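Programmed cell death 6-interacting protein (Homo sapiens, PDB 5WA1) takes part in endocytosis, multivesicular body biogenesis, membrane repair and cytokinesis, here as its Bro1 domain, the part that interacts with CHMP4 proteins. Local coordinates at residues M22-S34 with C143-A157. Residues are numbered along the deposited sequence; the frame is centred on the assembly and turned at random.
Sequences MATFISVQLKKTS and CVLFNCAALASQIAA
Asn147 meets Lys31 because its chi1 of -79° sets the amide beside its own backbone N, on the side of the helix where the extended chain runs past. The amide then grips the backbone of Lys31 twice. OD1 of Asn147 accepts from Lys31 N at 2.7 Å, with the donor tilted from the carbonyl plane. ND2 of Asn147 gives a nearly straight bond (170°) to Lys31 O, in the carbonyl plane and on a lone pair. This pairing fixes the rotation of the amide.

Two turns on, Gln154 reaches out with its chain extended beyond CG. Gln154 NE2 donates to Val28 O at 2.8 Å and also to a water that accepts from Leu30 N. Leu30 CD1 lies 3.2 Å from Gln154 NE2 and rests on Ala150 and Leu151. Ser153 OG turns back to Ala150 O at 2.7 Å and accepts from Val28 N at 3.0 Å. One hydroxyl thus links the helix backbone to the chain.

On the other flank, the Val28 methyl CG1 comes obliquely to Phe146 CZ at 3.7 Å. The Lys31 side chain runs at about a right angle to that of Phe146, and its CD comes obliquely to Phe146 CD1, at 3.5 Å. The bend at chi3 (60°) takes Lys31 CE to Cys143 SG. The further bend at chi4 directs NZ on to a salt bridge with Asp199 and a hydrogen bond to Lys117 O. Gln29 O sits at the edge of the Phe146 ring, buried and with no hydrogen-bonding partner. Phe181 packs edge-to-face on that ring.

Residues 25-31 therefore lie as an extended N-terminal segment along helix 137-157, with Phe25 and Val28 touching helix 202-226 and Lys31 touching strand 114-117. The backbone of Val28 and Lys31 is held by side chains of helix 137-157, within the largely helical Bro1 domain.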
loop_
_atom_site.group_PDB
_atom_site.type_symbol
_atom_site.label_atom_id
_atom_site.label_comp_id
_atom_site.label_asym_id
_atom_site.label_seq_id
_atom_site.Cartn_x
_atom_site.Cartn_y
_atom_site.Cartn_z
ATOM N N MET A 22 2.026 11.145 -12.566
ATOM C CA MET A 22 3.436 11.148 -12.938
ATOM C C MET A 22 4.018 9.730 -12.914
ATOM O O MET A 22 5.178 9.523 -13.274
ATOM C CB MET A 22 4.223 12.076 -12.008
ATOM C CG MET A 22 3.704 13.512 -11.988
ATOM S SD MET A 22 4.527 14.571 -10.771
ATOM C CE MET A 22 3.643 16.122 -10.982
ATOM N N ALA A 23 3.196 8.766 -12.482
ATOM C CA ALA A 23 3.541 7.338 -12.499
ATOM C C ALA A 23 4.761 7.029 -11.630
ATOM O O ALA A 23 5.601 6.197 -11.983
ATOM C CB ALA A 23 3.750 6.840 -13.935
ATOM N N THR A 24 4.847 7.688 -10.471
ATOM C CA THR A 24 5.963 7.509 -9.545
ATOM C C THR A 24 5.507 6.875 -8.237
ATOM O O THR A 24 5.778 7.402 -7.154
ATOM C CB THR A 24 6.638 8.849 -9.259
ATOM O OG1 THR A 24 5.665 9.772 -8.756
ATOM C CG2 THR A 24 7.261 9.420 -10.521
ATOM N N PHE A 25 4.832 5.733 -8.326
ATOM C CA PHE A 25 4.245 5.068 -7.174
ATOM C C PHE A 25 5.166 3.973 -6.647
ATOM O O PHE A 25 5.889 3.322 -7.402
ATOM C CB PHE A 25 2.879 4.475 -7.538
ATOM C CG PHE A 25 1.786 5.504 -7.617
ATOM C CD1 PHE A 25 1.541 6.185 -8.796
ATOM C CD2 PHE A 25 1.022 5.806 -6.499
ATOM C CE1 PHE A 25 0.543 7.146 -8.864
ATOM C CE2 PHE A 25 0.022 6.766 -6.559
ATOM C CZ PHE A 25 -0.217 7.436 -7.744
ATOM N N ILE A 26 5.149 3.801 -5.339
ATOM C CA ILE A 26 5.985 2.817 -4.668
ATOM C C ILE A 26 5.226 1.499 -4.612
ATOM O O ILE A 26 4.034 1.475 -4.280
ATOM C CB ILE A 26 6.360 3.294 -3.259
ATOM C CG1 ILE A 26 7.192 4.579 -3.337
ATOM C CG2 ILE A 26 7.118 2.191 -2.492
ATOM C CD1 ILE A 26 7.243 5.331 -2.016
ATOM N N SER A 27 5.906 0.409 -4.960
ATOM C CA SER A 27 5.393 -0.937 -4.767
ATOM C C SER A 27 6.478 -1.775 -4.103
ATOM O O SER A 27 7.639 -1.371 -4.003
ATOM C CB SER A 27 4.943 -1.572 -6.087
ATOM O OG SER A 27 6.019 -1.661 -6.995
ATOM N N VAL A 28 6.088 -2.957 -3.639
ATOM C CA VAL A 28 6.933 -3.798 -2.801
ATOM C C VAL A 28 7.203 -5.102 -3.541
ATOM O O VAL A 28 6.282 -5.698 -4.110
ATOM C CB VAL A 28 6.267 -4.066 -1.438
ATOM C CG1 VAL A 28 7.164 -4.915 -0.549
ATOM C CG2 VAL A 28 5.922 -2.741 -0.755
ATOM N N GLN A 29 8.461 -5.537 -3.536
ATOM C CA GLN A 29 8.808 -6.829 -4.116
ATOM C C GLN A 29 8.320 -7.968 -3.224
ATOM O O GLN A 29 8.267 -7.843 -1.998
ATOM C CB GLN A 29 10.320 -6.933 -4.324
ATOM C CG GLN A 29 10.867 -5.946 -5.346
ATOM C CD GLN A 29 10.344 -6.208 -6.751
ATOM O OE1 GLN A 29 9.417 -5.538 -7.218
ATOM N NE2 GLN A 29 10.942 -7.177 -7.434
ATOM N N LEU A 30 7.954 -9.086 -3.853
ATOM C CA LEU A 30 7.468 -10.239 -3.116
ATOM C C LEU A 30 8.633 -10.995 -2.481
ATOM O O LEU A 30 9.757 -10.989 -2.988
ATOM C CB LEU A 30 6.680 -11.176 -4.039
ATOM C CG LEU A 30 5.186 -10.913 -4.299
ATOM C CD1 LEU A 30 4.932 -9.581 -4.992
ATOM C CD2 LEU A 30 4.592 -12.051 -5.111
ATOM N N LYS A 31 8.353 -11.648 -1.354
ATOM C CA LYS A 31 9.341 -12.509 -0.717
ATOM C C LYS A 31 9.426 -13.839 -1.451
ATOM O O LYS A 31 8.422 -14.357 -1.943
ATOM C CB LYS A 31 8.986 -12.743 0.752
ATOM C CG LYS A 31 8.943 -11.465 1.589
ATOM C CD LYS A 31 8.328 -11.689 2.973
ATOM C CE LYS A 31 9.098 -12.716 3.798
ATOM N NZ LYS A 31 10.573 -12.491 3.815
ATOM N N LYS A 32 10.634 -14.384 -1.531
ATOM C CA LYS A 32 10.859 -15.685 -2.137
ATOM C C LYS A 32 10.864 -16.761 -1.057
ATOM O O LYS A 32 11.210 -16.508 0.101
ATOM C CB LYS A 32 12.185 -15.696 -2.902
ATOM C CG LYS A 32 12.268 -14.669 -4.016
ATOM C CD LYS A 32 13.674 -14.600 -4.583
ATOM C CE LYS A 32 13.859 -13.380 -5.472
ATOM N NZ LYS A 32 15.287 -13.217 -5.864
ATOM N N THR A 33 10.459 -17.968 -1.439
ATOM C CA THR A 33 10.452 -19.074 -0.497
ATOM C C THR A 33 10.898 -20.335 -1.217
ATOM O O THR A 33 10.786 -20.443 -2.442
ATOM C CB THR A 33 9.064 -19.276 0.141
ATOM O OG1 THR A 33 9.113 -20.360 1.081
ATOM C CG2 THR A 33 8.021 -19.577 -0.920
ATOM N N SER A 34 11.426 -21.276 -0.449
ATOM C CA SER A 34 11.825 -22.553 -1.010
ATOM C C SER A 34 10.621 -23.482 -1.109
ATOM O O SER A 34 9.664 -23.375 -0.335
ATOM C CB SER A 34 12.916 -23.183 -0.151
ATOM O OG SER A 34 12.532 -23.154 1.210
ATOM N N CYS A 143 4.267 -14.329 6.028
ATOM C CA CYS A 143 4.990 -14.099 4.785
ATOM C C CYS A 143 4.055 -14.159 3.588
ATOM O O CYS A 143 4.221 -13.396 2.630
ATOM C CB CYS A 143 6.109 -15.130 4.632
ATOM S SG CYS A 143 7.345 -15.075 5.936
ATOM N N VAL A 144 3.081 -15.072 3.614
ATOM C CA VAL A 144 2.098 -15.126 2.537
ATOM C C VAL A 144 1.274 -13.845 2.505
ATOM O O VAL A 144 1.028 -13.278 1.433
ATOM C CB VAL A 144 1.219 -16.384 2.681
ATOM C CG1 VAL A 144 -0.027 -16.271 1.825
ATOM C CG2 VAL A 144 2.014 -17.591 2.279
ATOM N N LEU A 145 0.849 -13.354 3.671
ATOM C CA LEU A 145 0.088 -12.108 3.680
ATOM C C LEU A 145 0.941 -10.936 3.208
ATOM O O LEU A 145 0.421 -10.007 2.580
ATOM C CB LEU A 145 -0.479 -11.826 5.074
ATOM C CG LEU A 145 -1.392 -10.591 5.132
ATOM C CD1 LEU A 145 -2.498 -10.697 4.086
ATOM C CD2 LEU A 145 -1.971 -10.387 6.535
ATOM N N PHE A 146 2.245 -10.967 3.495
ATOM C CA PHE A 146 3.155 -9.960 2.958
ATOM C C PHE A 146 3.115 -9.943 1.438
ATOM O O PHE A 146 3.071 -8.875 0.819
ATOM C CB PHE A 146 4.582 -10.236 3.445
ATOM C CG PHE A 146 5.576 -9.157 3.073
ATOM C CD1 PHE A 146 6.193 -9.157 1.828
ATOM C CD2 PHE A 146 5.894 -8.154 3.976
ATOM C CE1 PHE A 146 7.095 -8.165 1.485
ATOM C CE2 PHE A 146 6.809 -7.161 3.648
ATOM C CZ PHE A 146 7.409 -7.167 2.401
ATOM N N ASN A 147 3.155 -11.122 0.817
ATOM C CA ASN A 147 3.160 -11.180 -0.640
ATOM C C ASN A 147 1.808 -10.797 -1.222
ATOM O O ASN A 147 1.759 -10.248 -2.324
ATOM C CB ASN A 147 3.591 -12.576 -1.113
ATOM C CG ASN A 147 5.100 -12.766 -1.041
ATOM O OD1 ASN A 147 5.796 -11.959 -0.430
ATOM N ND2 ASN A 147 5.608 -13.826 -1.666
ATOM N N CYS A 148 0.706 -11.082 -0.517
ATOM C CA CYS A 148 -0.587 -10.565 -0.963
ATOM C C CYS A 148 -0.546 -9.045 -1.035
ATOM O O CYS A 148 -0.919 -8.443 -2.051
ATOM C CB CYS A 148 -1.705 -11.001 -0.019
ATOM S SG CYS A 148 -1.998 -12.788 0.081
ATOM N N ALA A 149 -0.087 -8.412 0.046
ATOM C CA ALA A 149 0.009 -6.954 0.079
ATOM C C ALA A 149 0.971 -6.440 -0.986
ATOM O O ALA A 149 0.668 -5.470 -1.695
ATOM C CB ALA A 149 0.452 -6.503 1.471
ATOM N N ALA A 150 2.136 -7.081 -1.116
ATOM C CA ALA A 150 3.135 -6.646 -2.088
ATOM C C ALA A 150 2.612 -6.774 -3.512
ATOM O O ALA A 150 2.750 -5.850 -4.325
ATOM C CB ALA A 150 4.420 -7.464 -1.910
ATOM N N LEU A 151 2.025 -7.927 -3.849
ATOM C CA LEU A 151 1.484 -8.084 -5.194
ATOM C C LEU A 151 0.343 -7.101 -5.442
ATOM O O LEU A 151 0.240 -6.522 -6.531
ATOM C CB LEU A 151 1.040 -9.538 -5.419
ATOM C CG LEU A 151 0.513 -9.842 -6.826
ATOM C CD1 LEU A 151 1.585 -9.578 -7.869
ATOM C CD2 LEU A 151 -0.016 -11.271 -6.963
ATOM N N ALA A 152 -0.496 -6.859 -4.429
ATOM C CA ALA A 152 -1.549 -5.854 -4.574
ATOM C C ALA A 152 -0.963 -4.469 -4.828
ATOM O O ALA A 152 -1.505 -3.693 -5.627
ATOM C CB ALA A 152 -2.435 -5.826 -3.330
ATOM N N SER A 153 0.142 -4.134 -4.149
ATOM C CA SER A 153 0.783 -2.842 -4.389
ATOM C C SER A 153 1.333 -2.761 -5.805
ATOM O O SER A 153 1.301 -1.690 -6.422
ATOM C CB SER A 153 1.904 -2.596 -3.370
ATOM O OG SER A 153 3.106 -3.269 -3.750
ATOM N N GLN A 154 1.822 -3.881 -6.345
ATOM C CA GLN A 154 2.344 -3.868 -7.707
ATOM C C GLN A 154 1.225 -3.737 -8.729
ATOM O O GLN A 154 1.373 -3.026 -9.733
ATOM C CB GLN A 154 3.163 -5.130 -7.971
ATOM C CG GLN A 154 4.415 -5.237 -7.101
ATOM C CD GLN A 154 5.288 -6.408 -7.513
ATOM O OE1 GLN A 154 5.293 -6.800 -8.676
ATOM N NE2 GLN A 154 6.021 -6.982 -6.558
ATOM N N ILE A 155 0.103 -4.422 -8.500
ATOM C CA ILE A 155 -1.046 -4.294 -9.390
ATOM C C ILE A 155 -1.580 -2.866 -9.362
ATOM O O ILE A 155 -1.917 -2.288 -10.403
ATOM C CB ILE A 155 -2.131 -5.318 -9.003
ATOM C CG1 ILE A 155 -1.628 -6.740 -9.262
ATOM C CG2 ILE A 155 -3.432 -5.027 -9.749
ATOM C CD1 ILE A 155 -2.510 -7.855 -8.673
ATOM N N ALA A 156 -1.660 -2.274 -8.171
ATOM C CA ALA A 156 -2.152 -0.902 -8.060
ATOM C C ALA A 156 -1.236 0.073 -8.786
ATOM O O ALA A 156 -1.706 0.971 -9.504
ATOM C CB ALA A 156 -2.280 -0.514 -6.588
ATOM N N ALA A 157 0.078 -0.090 -8.612
ATOM C CA ALA A 157 1.043 0.800 -9.246
ATOM C C ALA A 157 1.041 0.682 -10.764
ATOM O O ALA A 157 1.520 1.595 -11.443
ATOM C CB ALA A 157 2.443 0.521 -8.694
HETATM O O HOH W 1 8.356 -9.121 -7.092
#